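Local coordinates for protein phosphotriesterase, putative (Deinococcus radiodurans, PDB 4J35) that probably hydrolyses lactones at a two-metal centre and, in this engineered form, was built to hydrolyse organophosphates, at residues L193-P197 and A198-I202; T249-E253 and G254-R258; D295-P298 and D299-R302. The protein carries 7 engineered substitutions. All coordinates share one frame; numbering follows the deposited sequence.

Contact 1: residues L193-P197 and A198-I202; sequences LGADP and ARIMI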
ATOM      1  N   LEU A 193      13.277 -10.654  12.677  1.00 38.86           N
ATOM      2  CA  LEU A 193      13.514 -11.686  11.658  1.00 33.97           C
ATOM      3  C   LEU A 193      14.618 -11.258  10.697  1.00 34.75           C
ATOM      4  O   LEU A 193      14.915 -11.957   9.720  1.00 42.32           O
ATOM      5  CB  LEU A 193      12.211 -11.996  10.866  1.00 37.11           C
ATOM      6  CG  LEU A 193      11.049 -12.652  11.625  1.00 35.60           C
ATOM      7  CD1 LEU A 193       9.765 -12.650  10.784  1.00 38.31           C
ATOM      8  CD2 LEU A 193      11.406 -14.103  12.041  1.00 42.55           C
ATOM      9  N   GLY A 194      15.253 -10.120  10.992  1.00 37.48           N
ATOM     10  CA  GLY A 194      16.392  -9.639  10.227  1.00 37.22           C
ATOM     11  C   GLY A 194      16.050  -8.877   8.950  1.00 40.02           C
ATOM     12  O   GLY A 194      16.908  -8.658   8.091  1.00 41.92           O
ATOM     13  N   ALA A 195      14.786  -8.509   8.786  1.00 36.59           N
ATOM     14  CA  ALA A 195      14.428  -7.705   7.626  1.00 36.09           C
ATOM     15  C   ALA A 195      14.999  -6.297   7.775  1.00 36.03           C
ATOM     16  O   ALA A 195      15.117  -5.784   8.900  1.00 36.89           O
ATOM     17  CB  ALA A 195      12.880  -7.672   7.427  1.00 36.49           C
ATOM     18  N   ASP A 196      15.307  -5.659   6.639  1.00 37.74           N
ATOM     19  CA  ASP A 196      15.990  -4.360   6.623  1.00 36.19           C
ATOM     20  C   ASP A 196      15.010  -3.250   6.957  1.00 41.57           C
ATOM     21  O   ASP A 196      14.066  -3.030   6.202  1.00 36.21           O
ATOM     22  CB  ASP A 196      16.581  -4.143   5.231  1.00 35.53           C
ATOM     23  CG  ASP A 196      17.419  -2.883   5.114  1.00 30.62           C
ATOM     24  OD1 ASP A 196      17.437  -2.032   6.043  1.00 35.48           O
ATOM     25  OD2 ASP A 196      18.043  -2.735   4.040  1.00 43.55           O
ATOM     26  N   PRO A 197      15.187  -2.573   8.098  1.00 39.48           N
ATOM     27  CA  PRO A 197      14.148  -1.580   8.413  1.00 49.52           C
ATOM     28  C   PRO A 197      14.066  -0.422   7.417  1.00 49.22           C
ATOM     29  O   PRO A 197      13.035   0.240   7.340  1.00 42.28           O
ATOM     30  CB  PRO A 197      14.542  -1.067   9.794  1.00 46.52           C
ATOM     31  CG  PRO A 197      16.035  -1.411   9.930  1.00 46.26           C
ATOM     32  CD  PRO A 197      16.245  -2.643   9.131  1.00 46.35           C
ATOM     33  N   ALA A 198      15.115  -0.204   6.639  1.00 39.23           N
ATOM     34  CA  ALA A 198      15.114   0.893   5.664  1.00 48.78           C
ATOM     35  C   ALA A 198      14.314   0.517   4.414  1.00 38.27           C
ATOM     36  O   ALA A 198      14.190   1.322   3.477  1.00 38.72           O
ATOM     37  CB  ALA A 198      16.546   1.269   5.288  1.00 57.43           C
ATOM     38  N   ARG A 199      13.754  -0.701   4.402  1.00 36.80           N
ATOM     39  CA  ARG A 199      12.930  -1.155   3.299  1.00 37.31           C
ATOM     40  C   ARG A 199      11.575  -1.658   3.798  1.00 28.85           C
ATOM     41  O   ARG A 199      10.969  -2.478   3.168  1.00 33.03           O
ATOM     42  CB  ARG A 199      13.625  -2.276   2.518  1.00 35.25           C
ATOM     43  CG  ARG A 199      15.036  -1.933   2.052  1.00 42.58           C
ATOM     44  CD  ARG A 199      15.032  -1.058   0.799  1.00 35.47           C
ATOM     45  NE  ARG A 199      14.823  -1.853  -0.415  1.00 38.92           N
ATOM     46  CZ  ARG A 199      14.773  -1.340  -1.636  1.00 34.76           C
ATOM     47  NH1 ARG A 199      14.936  -0.030  -1.807  1.00 40.98           N
ATOM     48  NH2 ARG A 199      14.621  -2.136  -2.675  1.00 39.88           N
ATOM     49  N   ILE A 200      11.115  -1.148   4.932  1.00 32.48           N
ATOM     50  CA  ILE A 200       9.842  -1.587   5.486  1.00 32.63           C
ATOM     51  C   ILE A 200       8.966  -0.340   5.685  1.00 30.83           C
ATOM     52  O   ILE A 200       9.416   0.662   6.254  1.00 30.36           O
ATOM     53  CB  ILE A 200      10.048  -2.266   6.844  1.00 42.15           C
ATOM     54  CG1 ILE A 200      10.702  -3.645   6.631  1.00 39.69           C
ATOM     55  CG2 ILE A 200       8.734  -2.381   7.585  1.00 36.40           C
ATOM     56  CD1 ILE A 200      11.142  -4.315   7.911  1.00 30.19           C
ATOM     57  N   MET A 201       7.733  -0.397   5.193  1.00 33.37           N
ATOM     58  CA  MET A 201       6.795   0.693   5.399  1.00 31.41           C
ATOM     59  C   MET A 201       5.604   0.120   6.141  1.00 29.22           C
ATOM     60  O   MET A 201       4.845  -0.709   5.596  1.00 32.22           O
ATOM     61  CB  MET A 201       6.322   1.305   4.053  1.00 36.70           C
ATOM     62  CG  MET A 201       5.597   2.576   4.256  1.00 35.00           C
ATOM     63  SD  MET A 201       5.084   3.328   2.657  1.00 32.08           S
ATOM     64  CE  MET A 201       3.666   2.297   2.331  1.00 37.98           C
ATOM     65  N   ILE A 202       5.405   0.550   7.379  1.00 32.03           N
ATOM     66  CA  ILE A 202       4.286   0.012   8.131  1.00 28.72           C
ATOM     67  C   ILE A 202       3.108   0.868   7.769  1.00 28.31           C
ATOM     68  O   ILE A 202       3.154   2.088   7.944  1.00 31.36           O
ATOM     69  CB  ILE A 202       4.462   0.125   9.630  1.00 35.23           C
ATOM     70  CG1 ILE A 202       5.742  -0.625  10.064  1.00 35.04           C
ATOM     71  CG2 ILE A 202       3.227  -0.395  10.361  1.00 28.99           C
ATOM     72  CD1 ILE A 202       5.742  -2.163   9.704  1.00 35.98           C
TER
HETATM   73  O   HOH W   1      11.688   2.143   5.950  1.00 39.08           O
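Asp196 and Arg199 are joined by a backbone bond, Arg199 N to Asp196 O at 3.0 Å, which closes one turn of type I shape round Pro197 and Ala198. A weak bond of 3.4 Å from Ile200 N to Pro197 O continues it. The Asp196 side chain folds over the same corner. Its CG is anti to the backbone N (chi1 -175°), and this places Asp196 OD1 3.0 Å from Ala198 N, an Asx turn. The NH meets OD1 from above the carboxylate plane. Thus Asp196 holds the corner with both its carbonyl and its carboxylate. Asp196 OD2 comes within 3.7 Å of Arg199 CG where the two side chains cross at a slant. The Arg199 chain then bends away, and its guanidinium is bound by the carbonyls of Gly323, Arg320 and Gly170. Ile200 points back at the loop. Ile200 CG1 is 3.4 Å from Asp196 O, and Ile200 CD1 reaches Ala195 CB at 3.8 Å. A water sits 2.7 Å from both Pro197 O and Ile200 O. The corner is the link between an outer helix and the next parallel strand of a TIM barrel. Helix 183-192 ends in a Schellman motif at Gly194, and Ile200 touches its Leu190. Strand 200-202 then runs between strands 173-174 and 223-226.

Contact 2: residues T249-E253 and G254-R258; sequences TLLGE and GYADR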
ATOM      1  N   THR A 249       3.237  17.076  14.497  1.00 44.81           N
ATOM      2  CA  THR A 249       3.964  16.713  15.700  1.00 52.82           C
ATOM      3  C   THR A 249       5.206  15.894  15.378  1.00 51.71           C
ATOM      4  O   THR A 249       6.297  16.133  15.937  1.00 42.84           O
ATOM      5  CB  THR A 249       3.077  15.877  16.613  1.00 52.94           C
ATOM      6  OG1 THR A 249       1.957  16.664  17.023  1.00 48.75           O
ATOM      7  CG2 THR A 249       3.840  15.380  17.842  1.00 55.04           C
ATOM      8  N   LEU A 250       5.042  14.900  14.509  1.00 41.47           N
ATOM      9  CA  LEU A 250       6.127  13.949  14.234  1.00 39.25           C
ATOM     10  C   LEU A 250       7.174  14.623  13.366  1.00 42.51           C
ATOM     11  O   LEU A 250       8.365  14.449  13.548  1.00 38.36           O
ATOM     12  CB  LEU A 250       5.600  12.683  13.558  1.00 33.54           C
ATOM     13  CG  LEU A 250       4.713  11.773  14.402  1.00 33.38           C
ATOM     14  CD1 LEU A 250       4.166  10.662  13.577  1.00 36.60           C
ATOM     15  CD2 LEU A 250       5.584  11.135  15.537  1.00 36.59           C
ATOM     16  N   LEU A 251       6.729  15.450  12.429  1.00 34.13           N
ATOM     17  CA  LEU A 251       7.656  16.230  11.620  1.00 34.34           C
ATOM     18  C   LEU A 251       8.534  17.141  12.475  1.00 45.90           C
ATOM     19  O   LEU A 251       9.715  17.342  12.174  1.00 40.08           O
ATOM     20  CB  LEU A 251       6.838  17.081  10.606  1.00 38.00           C
ATOM     21  CG  LEU A 251       6.241  16.270   9.453  1.00 37.63           C
ATOM     22  CD1 LEU A 251       5.133  17.099   8.654  1.00 34.07           C
ATOM     23  CD2 LEU A 251       7.351  15.862   8.513  1.00 37.27           C
ATOM     24  N   GLY A 252       7.925  17.654  13.541  1.00 38.79           N
ATOM     25  CA  GLY A 252       8.538  18.598  14.437  1.00 42.23           C
ATOM     26  C   GLY A 252       9.551  17.894  15.334  1.00 46.67           C
ATOM     27  O   GLY A 252      10.311  18.547  16.032  1.00 45.40           O
ATOM     28  N   GLU A 253       9.542  16.571  15.303  1.00 37.38           N
ATOM     29  CA  GLU A 253      10.448  15.750  16.097  1.00 34.97           C
ATOM     30  C   GLU A 253      11.488  15.110  15.177  1.00 44.28           C
ATOM     31  O   GLU A 253      12.180  14.188  15.576  1.00 43.68           O
ATOM     32  CB  GLU A 253       9.671  14.705  16.884  1.00 40.50           C
ATOM     33  CG  GLU A 253       8.694  15.262  17.944  1.00 45.08           C
ATOM     34  CD  GLU A 253       7.753  14.201  18.485  1.00 49.56           C
ATOM     35  OE1 GLU A 253       7.725  13.095  17.905  1.00 52.41           O
ATOM     36  OE2 GLU A 253       7.036  14.448  19.487  1.00 53.40           O
ATOM     37  N   GLY A 254      11.598  15.629  13.956  1.00 38.08           N
ATOM     38  CA  GLY A 254      12.652  15.277  13.010  1.00 40.23           C
ATOM     39  C   GLY A 254      12.469  13.968  12.265  1.00 41.53           C
ATOM     40  O   GLY A 254      13.431  13.345  11.801  1.00 40.74           O
ATOM     41  N   TYR A 255      11.222  13.543  12.112  1.00 42.11           N
ATOM     42  CA  TYR A 255      10.938  12.225  11.568  1.00 45.30           C
ATOM     43  C   TYR A 255      10.637  12.232  10.066  1.00 42.38           C
ATOM     44  O   TYR A 255      10.154  11.226   9.530  1.00 39.28           O
ATOM     45  CB  TYR A 255       9.718  11.656  12.276  1.00 41.60           C
ATOM     46  CG  TYR A 255       9.974  11.021  13.639  1.00 43.87           C
ATOM     47  CD1 TYR A 255      10.873   9.994  13.800  1.00 47.95           C
ATOM     48  CD2 TYR A 255       9.245  11.433  14.743  1.00 40.38           C
ATOM     49  CE1 TYR A 255      11.055   9.399  15.052  1.00 45.78           C
ATOM     50  CE2 TYR A 255       9.400  10.862  15.959  1.00 48.44           C
ATOM     51  CZ  TYR A 255      10.314   9.857  16.131  1.00 41.27           C
ATOM     52  OH  TYR A 255      10.421   9.306  17.384  1.00 47.04           O
ATOM     53  N   ALA A 256      10.918  13.346   9.395  1.00 41.96           N
ATOM     54  CA  ALA A 256      10.432  13.523   8.042  1.00 39.83           C
ATOM     55  C   ALA A 256      10.971  12.425   7.175  1.00 42.36           C
ATOM     56  O   ALA A 256      10.292  12.004   6.258  1.00 38.38           O
ATOM     57  CB  ALA A 256      10.802  14.897   7.457  1.00 38.99           C
ATOM     58  N   ASP A 257      12.167  11.897   7.475  1.00 37.41           N
ATOM     59  CA  ASP A 257      12.716  10.911   6.546  1.00 35.54           C
ATOM     60  C   ASP A 257      12.183   9.490   6.836  1.00 33.25           C
ATOM     61  O   ASP A 257      12.631   8.539   6.223  1.00 33.13           O
ATOM     62  CB  ASP A 257      14.251  10.927   6.470  1.00 51.55           C
ATOM     63  CG  ASP A 257      14.897  10.624   7.789  1.00 60.76           C
ATOM     64  OD1 ASP A 257      14.144  10.608   8.789  1.00 52.96           O
ATOM     65  OD2 ASP A 257      16.143  10.427   7.832  1.00 84.72           O
ATOM     66  N   ARG A 258      11.227   9.368   7.748  1.00 33.12           N
ATOM     67  CA  ARG A 258      10.544   8.094   7.964  1.00 32.80           C
ATOM     68  C   ARG A 258       9.017   8.129   7.794  1.00 33.27           C
ATOM     69  O   ARG A 258       8.341   7.163   8.144  1.00 33.36           O
ATOM     70  CB  ARG A 258      10.859   7.574   9.357  1.00 37.00           C
ATOM     71  CG  ARG A 258      12.368   7.497   9.611  1.00 38.65           C
ATOM     72  CD  ARG A 258      12.992   6.331   8.874  1.00 44.14           C
ATOM     73  NE  ARG A 258      14.429   6.521   8.648  1.00 54.93           N
ATOM     74  CZ  ARG A 258      15.392   6.139   9.486  1.00 54.77           C
ATOM     75  NH1 ARG A 258      15.102   5.522  10.627  1.00 38.95           N
ATOM     76  NH2 ARG A 258      16.660   6.369   9.176  1.00 37.84           N
TER
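Tyr255 keeps its ring beside its own backbone N, anti to the carbonyl carbon (chi1 -81°), and Leu250 does the same with its CG (chi1 -68°). These torsions bring the two side chains together where helix 240-251 gives way to the loop. They meet at an angle, with Leu250 CD2 3.8 Å from both Tyr255 CD2 and Tyr255 CE2. Leu250 O lies near the ring plane at its edge, 3.4 Å from the same Tyr255 CD2. Glu253 reaches out extended, and its OE1 stops 3.4 Å from Tyr255 CE2. Its carboxylate is turned 65° from the ring. The other carboxylate oxygen of Glu253, OE2, forms a salt bridge with Arg215 of helix 211-218. Glu253 O lies over one ring face, offset toward the rim.

The backbone bonds fit a Schellman pattern. Gly254 N binds Leu251 O at 3.1 Å, and Tyr255 N makes a weak bond to Leu250 O at 3.3 Å. Gly254 has positive phi, and a CB there would clash with Glu253 O. Beyond Tyr255, Leu251 CD2 packs on Ala256 CB at 3.7 Å. With an alanine in place of Tyr255 the ring is gone, which would probably open a gap beside Leu250 CD2 and leave Glu253 OE1 without its C-H neighbour. The chemistry is mixed. Leu250 O accepts the NH of Glu253 and, weakly, that of Tyr255, while ring carbons close to Leu250 O and Glu253 OE1 are consistent with weak attraction between aromatic C-H groups and oxygen.

Contact 3: residues D295-P298 and D299-R302; sequences DILP and DLRR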
ATOM      1  N   ASP A 295      -4.913  19.296  -1.685  1.00 34.13           N
ATOM      2  CA  ASP A 295      -5.428  19.767  -0.397  1.00 33.80           C
ATOM      3  C   ASP A 295      -4.369  19.628   0.719  1.00 43.65           C
ATOM      4  O   ASP A 295      -4.199  20.514   1.555  1.00 43.66           O
ATOM      5  CB  ASP A 295      -6.627  18.967   0.045  1.00 33.59           C
ATOM      6  CG  ASP A 295      -7.786  19.058  -0.938  1.00 34.72           C
ATOM      7  OD1 ASP A 295      -8.070  20.200  -1.354  1.00 41.62           O
ATOM      8  OD2 ASP A 295      -8.334  17.988  -1.260  1.00 34.96           O
ATOM      9  N   ILE A 296      -3.673  18.506   0.720  1.00 37.08           N
ATOM     10  CA  ILE A 296      -2.817  18.181   1.874  1.00 36.76           C
ATOM     11  C   ILE A 296      -1.495  18.907   1.848  1.00 33.75           C
ATOM     12  O   ILE A 296      -1.149  19.598   2.807  1.00 39.17           O
ATOM     13  CB  ILE A 296      -2.566  16.665   1.964  1.00 39.68           C
ATOM     14  CG1 ILE A 296      -3.895  15.914   2.089  1.00 37.68           C
ATOM     15  CG2 ILE A 296      -1.600  16.350   3.120  1.00 38.90           C
ATOM     16  CD1 ILE A 296      -4.717  16.299   3.308  1.00 36.36           C
ATOM     17  N   LEU A 297      -0.709  18.722   0.801  1.00 33.71           N
ATOM     18  CA  LEU A 297       0.609  19.339   0.778  1.00 33.95           C
ATOM     19  C   LEU A 297       0.578  20.862   0.989  1.00 37.31           C
ATOM     20  O   LEU A 297       1.405  21.435   1.691  1.00 35.47           O
ATOM     21  CB  LEU A 297       1.364  18.965  -0.509  1.00 43.86           C
ATOM     22  CG  LEU A 297       1.536  17.464  -0.773  1.00 40.91           C
ATOM     23  CD1 LEU A 297       2.434  17.226  -1.985  1.00 39.75           C
ATOM     24  CD2 LEU A 297       2.080  16.691   0.466  1.00 38.44           C
ATOM     25  N   PRO A 298      -0.392  21.553   0.368  1.00 34.49           N
ATOM     26  CA  PRO A 298      -0.419  23.002   0.536  1.00 40.15           C
ATOM     27  C   PRO A 298      -0.806  23.315   1.958  1.00 35.00           C
ATOM     28  O   PRO A 298      -0.425  24.335   2.525  1.00 35.34           O
ATOM     29  CB  PRO A 298      -1.558  23.458  -0.436  1.00 35.28           C
ATOM     30  CG  PRO A 298      -1.629  22.395  -1.454  1.00 34.96           C
ATOM     31  CD  PRO A 298      -1.291  21.078  -0.698  1.00 35.16           C
ATOM     32  N   ASP A 299      -1.595  22.432   2.551  1.00 35.42           N
ATOM     33  CA  ASP A 299      -2.018  22.704   3.908  1.00 37.97           C
ATOM     34  C   ASP A 299      -0.790  22.502   4.863  1.00 36.49           C
ATOM     35  O   ASP A 299      -0.616  23.257   5.791  1.00 39.71           O
ATOM     36  CB  ASP A 299      -3.177  21.819   4.314  1.00 47.67           C
ATOM     37  CG  ASP A 299      -3.740  22.209   5.648  1.00 53.64           C
ATOM     38  OD1 ASP A 299      -4.288  23.320   5.747  1.00 58.79           O
ATOM     39  OD2 ASP A 299      -3.617  21.422   6.602  1.00 58.64           O
ATOM     40  N   LEU A 300       0.063  21.535   4.577  1.00 38.52           N
ATOM     41  CA  LEU A 300       1.273  21.353   5.413  1.00 39.71           C
ATOM     42  C   LEU A 300       2.207  22.571   5.275  1.00 46.42           C
ATOM     43  O   LEU A 300       2.710  23.084   6.269  1.00 43.50           O
ATOM     44  CB  LEU A 300       2.007  20.077   5.027  1.00 40.14           C
ATOM     45  CG  LEU A 300       1.262  18.782   5.346  1.00 42.17           C
ATOM     46  CD1 LEU A 300       2.006  17.606   4.748  1.00 41.20           C
ATOM     47  CD2 LEU A 300       1.100  18.616   6.862  1.00 45.33           C
ATOM     48  N   ARG A 301       2.424  23.032   4.042  1.00 42.20           N
ATOM     49  CA  ARG A 301       3.213  24.238   3.806  1.00 44.50           C
ATOM     50  C   ARG A 301       2.628  25.435   4.562  1.00 44.03           C
ATOM     51  O   ARG A 301       3.365  26.189   5.227  1.00 37.35           O
ATOM     52  CB  ARG A 301       3.317  24.530   2.306  1.00 45.70           C
ATOM     53  CG  ARG A 301       4.151  23.494   1.574  1.00 43.69           C
ATOM     54  CD  ARG A 301       5.638  23.643   1.957  1.00 46.56           C
ATOM     55  NE  ARG A 301       6.183  24.919   1.479  1.00 47.28           N
ATOM     56  CZ  ARG A 301       6.602  25.942   2.220  1.00 56.76           C
ATOM     57  NH1 ARG A 301       6.575  25.915   3.545  1.00 58.67           N
ATOM     58  NH2 ARG A 301       7.042  27.030   1.600  1.00 56.70           N
ATOM     59  N   ARG A 302       1.313  25.623   4.448  1.00 45.02           N
ATOM     60  CA  ARG A 302       0.644  26.647   5.238  1.00 38.61           C
ATOM     61  C   ARG A 302       0.978  26.521   6.725  1.00 48.48           C
ATOM     62  O   ARG A 302       1.094  27.524   7.425  1.00 45.66           O
ATOM     63  CB  ARG A 302      -0.849  26.578   5.110  1.00 43.29           C
ATOM     64  CG  ARG A 302      -1.542  27.780   5.731  1.00 46.47           C
ATOM     65  CD  ARG A 302      -3.094  27.658   5.715  1.00 43.29           C
ATOM     66  NE  ARG A 302      -3.543  26.388   6.310  1.00 61.33           N
ATOM     67  CZ  ARG A 302      -3.411  26.063   7.603  1.00 67.80           C
ATOM     68  NH1 ARG A 302      -2.859  26.913   8.462  1.00 68.68           N
ATOM     69  NH2 ARG A 302      -3.832  24.881   8.048  1.00 52.89           N
TER
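Ile296 and Leu300 run next to each other, a turn of helix apart, with their ends directed alike. Ile296 CG2 comes within 4.2 Å of Leu300 CD1. Leu297 CD2 approaches the same methyl of Leu300 more loosely, at 4.4 Å. Ile296 and Leu300 lean on Leu244 of helix 240-251, so this is the buried side of helix 291-303. The helix, one of this TIM-barrel chain, has a proline kink: Pro298 N has no hydrogen for the turn before. Just after it, Asp299 N divides itself between two weak bonds, to Asp295 O and Ile296 O. Regular bonding then resumes: Leu300 N meets Ile296 O at 2.9 Å, nearly head-on to the carbonyl, and Arg301 N bonds Leu297 O almost straight (175°). With chi1 at -173°, the Asp299 carboxylate swings opposite its own N, and Arg302 bends back at chi3 to meet it. Asp299 OD1 lies at the guanidinium edge, in its plane, with a salt bridge of 2.8 Å to Arg302 NH2 and a weak bond to Arg302 NE. The NH2 comes to the syn side, but 34° out of the carboxylate plane. Asp299 OD2 pairs with Arg303, while Arg301 turns to Ile305 O and Glu307.

Overall arrangement
The three contacts follow one another along the chain without touching. Contacts 1 and 2 have centres about 19 Å apart, with strand 223-226 between their parts of the barrel. Backbone bonds from Ile200 and Arg258 reach that strand. Contacts 2 and 3 are nearer, about 16 Å between centres. Contact 2 is the end of helix 240-251 and the turn after it, and contact 3 packs against that helix; Met313 of helix 307-322 touches both. The centres of contacts 1 and 3 are about 29 Å apart. Contact 1 is nearest the cobalt site: the Ile200 side chain is about 12 Å from those of its ligands His21 and His176. Contacts 2 and 3 lie away from it.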